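Local atomic coordinates of geranylgeranyl pyrophosphate synthase (Corynebacterium glutamicum, PDB entry 3LMD), a protein that probably condenses isopentenyl diphosphate units with an allylic diphosphate, in a magnesium-dependent reaction, to build prenyl diphosphates for isoprenoid biosynthesis. Residues 83-88 with 223-228; 155-160 with 212-217. One frame throughout, in Å; residues are numbered along the deposited sequence.

Interaction 1 (83-88 with 223-228); sequences LLASEF and DALKNF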
# COMPACT_ATOMS: atom_id res chain seq x y z
N LEU A 83 -16.83 17.11 -3.27
CA LEU A 83 -17.43 18.03 -4.25
C LEU A 83 -18.24 19.14 -3.53
O LEU A 83 -18.13 20.31 -3.89
CB LEU A 83 -18.34 17.29 -5.25
CG LEU A 83 -17.72 16.18 -6.14
CD1 LEU A 83 -18.73 15.51 -7.06
CD2 LEU A 83 -16.52 16.65 -6.95
N LEU A 84 -19.04 18.75 -2.54
CA LEU A 84 -19.77 19.74 -1.72
C LEU A 84 -18.82 20.70 -1.04
O LEU A 84 -19.04 21.93 -1.06
CB LEU A 84 -20.69 19.02 -0.71
CG LEU A 84 -21.82 18.22 -1.35
CD1 LEU A 84 -22.55 17.37 -0.30
CD2 LEU A 84 -22.79 19.20 -1.99
N ALA A 85 -17.76 20.17 -0.44
CA ALA A 85 -16.77 21.03 0.20
C ALA A 85 -16.18 22.02 -0.78
O ALA A 85 -15.87 23.15 -0.40
CB ALA A 85 -15.62 20.18 0.83
N SER A 86 -15.96 21.60 -2.03
CA SER A 86 -15.36 22.50 -3.01
C SER A 86 -16.28 23.69 -3.32
O SER A 86 -15.82 24.72 -3.78
CB SER A 86 -14.99 21.77 -4.32
OG SER A 86 -16.13 21.59 -5.15
N GLU A 87 -17.56 23.56 -3.03
CA GLU A 87 -18.50 24.66 -3.31
C GLU A 87 -18.16 25.90 -2.50
O GLU A 87 -18.66 26.99 -2.80
CB GLU A 87 -19.95 24.23 -3.05
CG GLU A 87 -20.45 23.23 -4.08
CD GLU A 87 -20.74 23.89 -5.46
OE1 GLU A 87 -20.64 25.13 -5.56
OE2 GLU A 87 -21.10 23.19 -6.41
N PHE A 88 -17.28 25.76 -1.50
CA PHE A 88 -16.91 26.89 -0.66
C PHE A 88 -15.68 27.64 -1.16
O PHE A 88 -15.28 28.61 -0.54
CB PHE A 88 -16.73 26.47 0.82
CG PHE A 88 -18.01 26.08 1.49
CD1 PHE A 88 -18.83 27.03 2.07
CD2 PHE A 88 -18.41 24.74 1.50
CE1 PHE A 88 -20.04 26.65 2.68
CE2 PHE A 88 -19.58 24.35 2.09
CZ PHE A 88 -20.43 25.31 2.69
N ASP A 223 -10.42 24.18 7.08
CA ASP A 223 -10.33 23.57 8.40
C ASP A 223 -11.72 23.15 8.92
O ASP A 223 -11.88 22.07 9.50
CB ASP A 223 -9.65 24.51 9.40
CG ASP A 223 -9.22 23.79 10.67
OD1 ASP A 223 -8.31 22.95 10.58
OD2 ASP A 223 -9.82 24.06 11.74
N ALA A 224 -12.71 24.01 8.73
CA ALA A 224 -14.05 23.70 9.21
C ALA A 224 -14.62 22.47 8.49
O ALA A 224 -15.32 21.66 9.10
CB ALA A 224 -14.98 24.90 8.99
N LEU A 225 -14.38 22.35 7.19
CA LEU A 225 -14.95 21.24 6.42
C LEU A 225 -14.26 19.91 6.77
O LEU A 225 -14.89 18.85 6.86
CB LEU A 225 -14.84 21.51 4.89
CG LEU A 225 -15.94 22.53 4.52
CD1 LEU A 225 -15.51 23.42 3.32
CD2 LEU A 225 -17.23 21.84 4.26
N LYS A 226 -12.96 20.00 7.00
CA LYS A 226 -12.21 18.87 7.51
C LYS A 226 -12.82 18.37 8.85
O LYS A 226 -13.12 17.18 9.02
CB LYS A 226 -10.76 19.29 7.74
CG LYS A 226 -9.93 18.14 8.31
CD LYS A 226 -8.43 18.50 8.51
CE LYS A 226 -8.24 19.50 9.62
NZ LYS A 226 -6.96 19.23 10.34
N ASN A 227 -13.01 19.30 9.79
CA ASN A 227 -13.48 18.94 11.13
C ASN A 227 -14.92 18.45 11.08
O ASN A 227 -15.33 17.56 11.85
CB ASN A 227 -13.36 20.15 12.07
CG ASN A 227 -11.91 20.49 12.44
OD1 ASN A 227 -10.98 19.74 12.16
ND2 ASN A 227 -11.73 21.63 13.08
N PHE A 228 -15.70 19.03 10.17
CA PHE A 228 -17.07 18.58 10.01
C PHE A 228 -17.09 17.13 9.50
O PHE A 228 -17.86 16.31 9.96
CB PHE A 228 -17.81 19.48 8.99
CG PHE A 228 -19.21 18.99 8.68
CD1 PHE A 228 -20.24 19.21 9.57
CD2 PHE A 228 -19.47 18.29 7.50
CE1 PHE A 228 -21.54 18.76 9.31
CE2 PHE A 228 -20.74 17.83 7.22
CZ PHE A 228 -21.79 18.08 8.13
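A85 and L225 mark the closest approach of the two backbones, their CA atoms 6.5 Å apart where the last turn of helix 77-86 faces an early turn of helix 219-246. L225 spans this gap with both of its methyls. CD1 lies 3.7 Å from F88 CD2 and also 3.7 Å from the backbone O of A85; CD2 reaches F88 CE2 and A85 CB, each at 4.1 Å. The leucine meets the F88 ring obliquely, with CD1 beside the CB, CG and CD2 side of the phenyl. F88 CG stands anti to its own carbonyl carbon (chi1 -68°), which directs the ring toward L225. No hydrogen bond crosses; the side chains meet through carbon atoms. In the turn that presents F88, S86 OG donates to L83 O at 2.7 Å and also pairs with L93 N, and F88 N bonds to A85 O at 3.2 Å. In the all-helical prenyl synthase fold, helix 335-349 covers this junction, with V336 against F88 and L340 against L225, while helix 34-55 packs on L83 and L84 and helix 309-328 lies against A224 and F228.

Interaction 2 (155-160 with 212-217); sequences SQLGTD and AMHAGA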
# COMPACT_ATOMS: atom_id res chain seq x y z
N SER A 155 0.64 13.07 -7.63
CA SER A 155 1.81 13.75 -8.21
C SER A 155 1.42 14.97 -9.04
O SER A 155 2.22 15.88 -9.25
CB SER A 155 2.67 12.80 -9.06
OG SER A 155 2.12 12.54 -10.38
N GLN A 156 0.17 14.99 -9.51
CA GLN A 156 -0.31 16.12 -10.29
C GLN A 156 -1.04 17.12 -9.40
O GLN A 156 -1.29 18.26 -9.83
CB GLN A 156 -1.24 15.64 -11.42
CG GLN A 156 -0.53 14.69 -12.42
CD GLN A 156 -1.43 14.33 -13.58
OE1 GLN A 156 -2.55 13.85 -13.38
NE2 GLN A 156 -0.97 14.60 -14.80
N LEU A 157 -1.35 16.73 -8.18
CA LEU A 157 -2.12 17.59 -7.27
C LEU A 157 -1.21 18.44 -6.39
O LEU A 157 -1.63 19.46 -5.89
CB LEU A 157 -3.11 16.79 -6.40
CG LEU A 157 -4.25 16.16 -7.24
CD1 LEU A 157 -5.08 15.20 -6.39
CD2 LEU A 157 -5.15 17.30 -7.75
N GLY A 158 0.04 18.01 -6.20
CA GLY A 158 0.99 18.83 -5.46
C GLY A 158 1.42 18.19 -4.15
O GLY A 158 0.76 17.28 -3.64
N THR A 159 2.52 18.66 -3.58
CA THR A 159 3.10 18.00 -2.40
C THR A 159 2.25 18.16 -1.15
O THR A 159 2.31 17.29 -0.25
CB THR A 159 4.53 18.51 -2.08
OG1 THR A 159 4.49 19.92 -1.91
CG2 THR A 159 5.47 18.19 -3.19
N ASP A 160 1.47 19.24 -1.02
CA ASP A 160 0.62 19.39 0.15
C ASP A 160 -0.44 18.28 0.18
O ASP A 160 -0.85 17.82 1.24
CB ASP A 160 -0.04 20.78 0.16
CG ASP A 160 0.99 21.91 0.32
OD1 ASP A 160 2.16 21.64 0.68
OD2 ASP A 160 0.61 23.07 0.10
N ALA A 212 -12.17 21.25 -0.45
CA ALA A 212 -12.11 22.69 -0.18
C ALA A 212 -10.76 23.28 -0.59
O ALA A 212 -10.71 24.36 -1.19
CB ALA A 212 -12.41 22.98 1.30
N MET A 213 -9.67 22.60 -0.26
CA MET A 213 -8.35 23.14 -0.55
C MET A 213 -8.11 23.30 -2.06
O MET A 213 -7.59 24.34 -2.51
CB MET A 213 -7.22 22.30 0.07
CG MET A 213 -5.79 22.92 -0.17
SD MET A 213 -5.00 22.39 -1.71
CE MET A 213 -4.35 20.81 -1.03
N HIS A 214 -8.43 22.26 -2.83
CA HIS A 214 -8.26 22.33 -4.29
C HIS A 214 -9.21 23.28 -4.99
O HIS A 214 -8.97 23.65 -6.14
CB HIS A 214 -8.27 20.95 -4.95
CG HIS A 214 -7.01 20.18 -4.71
ND1 HIS A 214 -5.81 20.52 -5.30
CD2 HIS A 214 -6.72 19.18 -3.83
CE1 HIS A 214 -4.86 19.72 -4.86
NE2 HIS A 214 -5.38 18.90 -3.96
N ALA A 215 -10.28 23.69 -4.31
CA ALA A 215 -11.16 24.72 -4.84
C ALA A 215 -10.69 26.13 -4.46
O ALA A 215 -11.32 27.13 -4.84
CB ALA A 215 -12.57 24.50 -4.35
N GLY A 216 -9.59 26.19 -3.71
CA GLY A 216 -9.05 27.45 -3.21
C GLY A 216 -9.86 28.13 -2.11
O GLY A 216 -9.80 29.35 -1.98
N ALA A 217 -10.60 27.37 -1.31
CA ALA A 217 -11.29 27.95 -0.15
C ALA A 217 -10.33 28.60 0.86
O ALA A 217 -9.16 28.24 0.93
CB ALA A 217 -12.13 26.88 0.54
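H214 and L157 meet at one end of the all-helical prenyl synthase fold, where two helix ends face each other at the surface. The main element is a CH-pi contact: L157 CD2 sits over one face of the H214 imidazole, 4.1 Å from the ring centroid and 24° off the normal. The two side chains cross at about a right angle. In L157 CG is anti to the carbonyl carbon, and with CD1 extended anti to CA (chi2 171°), CD2 is the branch left to lie over the ring; CB itself is 3.7 Å from H214 CE1. H214 adopts a similar first torsion, and its chi2 of -72° turns the ring plane so that one face meets L157 CD2. On the opposite face lies M213 CE, 3.6 Å above the ring plane and offset toward the rim; the methionine folds back over its neighbour, and the imidazole is held between leucine and methionine methyls. NE2 of H214 is hydrogen-bonded to OG1 of T161, which ties the ring to helix 159-181 as well. Both backbones turn through glycine: G158, with positive phi, links helices 132-157 and 159-181, and G216 closes helix 188-214 in a Schellman motif, A217 N bonding to A212 O. N96 of helix 95-118 touches both L157 and H214. At the imidazole edge, in the ring plane, the backbone O of L157 lies 3.4 Å from H214 CE1.

Overall arrangement
From the N terminus, helix 77-86 supplies the first half of interaction 1, and the chain then runs through helices 95-118 and 132-157 to 155-160, the first half of interaction 2. Helices 159-181 and 188-214 bring it back to 212-217, closing the shorter loop of interaction 2 with 51 residues between its segments. Helix 219-246 follows directly, and 223-228 closes the longer loop of interaction 1, which encloses the other entirely. The centres are 13 Å apart, and 212-217 also packs on both segments of interaction 1: A212 CB lies 3.7 Å from L225 CD1, and A215 and A217 pack against S86 and F88. Together they join helices 77-86, 132-157, 159-181, 188-214 and 219-246, away from the metal-binding residues.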